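Local coordinates for protein carboxylic ester hydrolase (Aspergillus niger, PDB 7K4O) that probably hydrolyses ester bonds of tannins, as a serine esterase of the tannase family that binds the product-like 3,4,5-trihydroxybenzoic acid, at residues Y181-S186 against G205-A210. Residues are numbered along the deposited sequence; the frame is centred on the assembly and turned at random.
Sequences YYQGCS and GAIIGA. With GDE (3,4,5-trihydroxybenzoic acid), chain J.
Tyr-181 to Ser-186 and Gly-205 to Ala-210 illustrate how parallel pairing in an alpha/beta-hydrolase sheet carries a serine to its pocket. They belong to a beta-alpha-beta crossover through helix 187-196, and Gly-184, Ser-186 and Gly-188 are consistent with the GxSxG nucleophile elbow of this fold. Five backbone hydrogen bonds join the segments, the last from Ser-186 just past its strand; the straightest, at 173°, runs from Gly-209 N to Gly-184 O. Packing is tight where Ile-207 CB lies 3.5 Å from Tyr-182 O and Ile-207 CG2 meets Gln-183 CG at 4.0 Å. With chi1 at -176° and the chain extended beyond CG, Gln-183 lies alongside Ile-207, both pointing the same way. Further along, at the partly exposed Gly-184 and Cys-185, Cys-185 SG lies 3.5 Å from Gly-209 CA and is tied to Cys-466 by a disulfide. Side-chain pairing is looser between Tyr-182 CB and Ala-206 CB, 4.4 Å apart, though Tyr-182 CD2 still reaches Ile-207 O obliquely at 3.8 Å; the phenol stacks on Trp-203 and bonds through OH to Gly-188 O. At the pocket end, Ser-186 OG is hydrogen-bonded to His-465 NE2, while Ser-186 N donates to Gly-209 O at 2.9 Å from above its carbonyl plane.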
ATOM      1  N   TYR A 181       6.550   2.258 -15.932  1.00 18.78           N
ATOM      2  CA  TYR A 181       6.323   1.493 -14.693  1.00 18.84           C
ATOM      3  C   TYR A 181       5.757   2.409 -13.614  1.00 18.67           C
ATOM      4  O   TYR A 181       5.885   3.627 -13.681  1.00 19.05           O
ATOM      5  CB  TYR A 181       7.645   0.889 -14.235  1.00 19.52           C
ATOM      6  CG  TYR A 181       8.304  -0.023 -15.245  1.00 19.65           C
ATOM      7  CD1 TYR A 181       7.853  -1.310 -15.389  1.00 21.72           C
ATOM      8  CD2 TYR A 181       9.341   0.405 -16.064  1.00 21.63           C
ATOM      9  CE1 TYR A 181       8.416  -2.181 -16.306  1.00 22.43           C
ATOM     10  CE2 TYR A 181       9.912  -0.459 -16.982  1.00 19.20           C
ATOM     11  CZ  TYR A 181       9.482  -1.760 -17.068  1.00 21.67           C
ATOM     12  OH  TYR A 181      10.073  -2.619 -17.951  1.00 22.28           O
ATOM     13  N   TYR A 182       5.179   1.775 -12.611  1.00 18.16           N
ATOM     14  CA  TYR A 182       4.770   2.401 -11.347  1.00 18.67           C
ATOM     15  C   TYR A 182       5.350   1.574 -10.205  1.00 17.93           C
ATOM     16  O   TYR A 182       5.396   0.347 -10.270  1.00 19.20           O
ATOM     17  CB  TYR A 182       3.242   2.460 -11.183  1.00 18.51           C
ATOM     18  CG  TYR A 182       2.843   3.092  -9.872  1.00 18.54           C
ATOM     19  CD1 TYR A 182       2.899   4.458  -9.751  1.00 19.47           C
ATOM     20  CD2 TYR A 182       2.519   2.342  -8.750  1.00 20.64           C
ATOM     21  CE1 TYR A 182       2.592   5.091  -8.555  1.00 19.88           C
ATOM     22  CE2 TYR A 182       2.190   2.961  -7.554  1.00 20.13           C
ATOM     23  CZ  TYR A 182       2.228   4.334  -7.461  1.00 20.37           C
ATOM     24  OH  TYR A 182       1.963   4.997  -6.276  1.00 21.94           O
ATOM     25  N   GLN A 183       5.716   2.262  -9.138  1.00 19.45           N
ATOM     26  CA  GLN A 183       6.153   1.583  -7.880  1.00 20.02           C
ATOM     27  C   GLN A 183       5.647   2.371  -6.668  1.00 18.21           C
ATOM     28  O   GLN A 183       6.008   3.544  -6.511  1.00 20.83           O
ATOM     29  CB  GLN A 183       7.667   1.352  -7.838  1.00 21.34           C
ATOM     30  CG  GLN A 183       8.127   0.576  -6.605  1.00 20.07           C
ATOM     31  CD  GLN A 183       9.622   0.291  -6.634  1.00 20.73           C
ATOM     32  OE1 GLN A 183      10.385   1.086  -7.173  1.00 21.58           O
ATOM     33  NE2 GLN A 183      10.003  -0.879  -6.092  1.00 22.93           N
ATOM     34  N   GLY A 184       4.843   1.725  -5.837  1.00 19.22           N
ATOM     35  CA  GLY A 184       4.364   2.396  -4.629  1.00 20.21           C
ATOM     36  C   GLY A 184       3.750   1.430  -3.644  1.00 22.16           C
ATOM     37  O   GLY A 184       3.488   0.263  -3.997  1.00 24.43           O
ATOM     38  N   CYS A 185       3.505   1.896  -2.410  1.00 22.65           N
ATOM     39  CA  CYS A 185       2.995   1.019  -1.324  1.00 23.07           C
ATOM     40  C   CYS A 185       1.976   1.845  -0.499  1.00 22.81           C
ATOM     41  O   CYS A 185       2.131   3.050  -0.339  1.00 22.56           O
ATOM     42  CB  CYS A 185       4.159   0.510  -0.447  1.00 30.30           C
ATOM     43  SG  CYS A 185       3.836  -1.038   0.469  0.81 35.66           S
ATOM     44  N   SER A 186       0.978   1.155   0.008  1.00 24.72           N
ATOM     45  CA  SER A 186      -0.041   1.690   0.947  0.51 22.87           C
ATOM     46  C   SER A 186      -0.949   2.688   0.209  1.00 23.71           C
ATOM     47  O   SER A 186      -1.590   2.249  -0.747  1.00 21.98           O
ATOM     48  CB  SER A 186       0.604   2.245   2.177  0.51 24.92           C
ATOM     49  OG  SER A 186      -0.352   2.316   3.218  0.51 24.68           O
ATOM     50  N   GLY A 205       3.988  -1.967 -16.556  1.00 19.93           N
ATOM     51  CA  GLY A 205       4.081  -2.798 -15.348  1.00 20.19           C
ATOM     52  C   GLY A 205       3.814  -1.951 -14.128  1.00 19.90           C
ATOM     53  O   GLY A 205       4.313  -0.825 -14.045  1.00 21.58           O
ATOM     54  N   ALA A 206       3.023  -2.460 -13.184  1.00 19.51           N
ATOM     55  CA  ALA A 206       2.766  -1.749 -11.915  1.00 19.52           C
ATOM     56  C   ALA A 206       3.213  -2.643 -10.754  1.00 19.46           C
ATOM     57  O   ALA A 206       2.867  -3.829 -10.729  1.00 21.58           O
ATOM     58  CB  ALA A 206       1.297  -1.422 -11.784  1.00 21.17           C
ATOM     59  N   ILE A 207       3.980  -2.087  -9.852  1.00 20.16           N
ATOM     60  CA  ILE A 207       4.484  -2.702  -8.601  1.00 19.42           C
ATOM     61  C   ILE A 207       3.745  -2.068  -7.428  1.00 18.40           C
ATOM     62  O   ILE A 207       3.864  -0.864  -7.192  1.00 20.39           O
ATOM     63  CB  ILE A 207       6.001  -2.525  -8.445  1.00 19.99           C
ATOM     64  CG1 ILE A 207       6.777  -3.118  -9.616  1.00 21.77           C
ATOM     65  CG2 ILE A 207       6.462  -3.072  -7.125  1.00 21.19           C
ATOM     66  CD1 ILE A 207       8.145  -2.498  -9.746  1.00 23.21           C
ATOM     67  N   ILE A 208       2.932  -2.868  -6.756  1.00 20.50           N
ATOM     68  CA  ILE A 208       1.931  -2.388  -5.762  1.00 20.51           C
ATOM     69  C   ILE A 208       2.070  -3.150  -4.454  1.00 19.73           C
ATOM     70  O   ILE A 208       1.853  -4.359  -4.462  1.00 21.62           O
ATOM     71  CB  ILE A 208       0.517  -2.477  -6.326  1.00 21.43           C
ATOM     72  CG1 ILE A 208       0.381  -1.507  -7.496  1.00 22.82           C
ATOM     73  CG2 ILE A 208      -0.489  -2.174  -5.209  1.00 22.35           C
ATOM     74  CD1 ILE A 208      -0.815  -1.735  -8.354  1.00 22.36           C
ATOM     75  N   GLY A 209       2.441  -2.423  -3.418  1.00 21.23           N
ATOM     76  CA  GLY A 209       2.431  -2.965  -2.055  1.00 21.45           C
ATOM     77  C   GLY A 209       1.175  -2.595  -1.270  1.00 22.80           C
ATOM     78  O   GLY A 209       0.768  -1.404  -1.334  1.00 23.24           O
ATOM     79  N   ALA A 210       0.643  -3.549  -0.485  1.00 21.07           N
ATOM     80  CA  ALA A 210      -0.412  -3.370   0.567  1.00 23.57           C
ATOM     81  C   ALA A 210      -1.265  -2.133   0.299  1.00 21.02           C
ATOM     82  O   ALA A 210      -1.184  -1.134   1.010  1.00 22.94           O
ATOM     83  CB  ALA A 210       0.248  -3.261   1.922  1.00 24.34           C
TER
HETATM   84  OAA GDE J 603      -0.295   5.066   3.233  0.99 26.88           O
HETATM   85  OAB GDE J 603       0.338   4.172   5.156  0.99 31.84           O
HETATM   86  OAC GDE J 603      -5.400   5.373   3.777  0.96 23.14           O
HETATM   87  OAD GDE J 603      -3.976   2.053   6.904  0.99 23.99           O
HETATM   88  OAE GDE J 603      -5.948   3.429   5.735  0.90 22.20           O
HETATM   89  CAF GDE J 603      -2.990   4.943   4.048  0.99 25.42           C
HETATM   90  CAG GDE J 603      -2.259   3.248   5.644  0.95 24.79           C
HETATM   91  CAH GDE J 603      -0.561   4.515   4.344  1.00 30.77           C
HETATM   92  CAI GDE J 603      -4.327   4.685   4.388  1.00 24.04           C
HETATM   93  CAJ GDE J 603      -3.608   3.012   6.017  0.99 25.67           C
HETATM   94  CAK GDE J 603      -2.000   4.254   4.727  0.95 25.39           C
HETATM   95  CAL GDE J 603      -4.603   3.701   5.377  0.94 24.98           C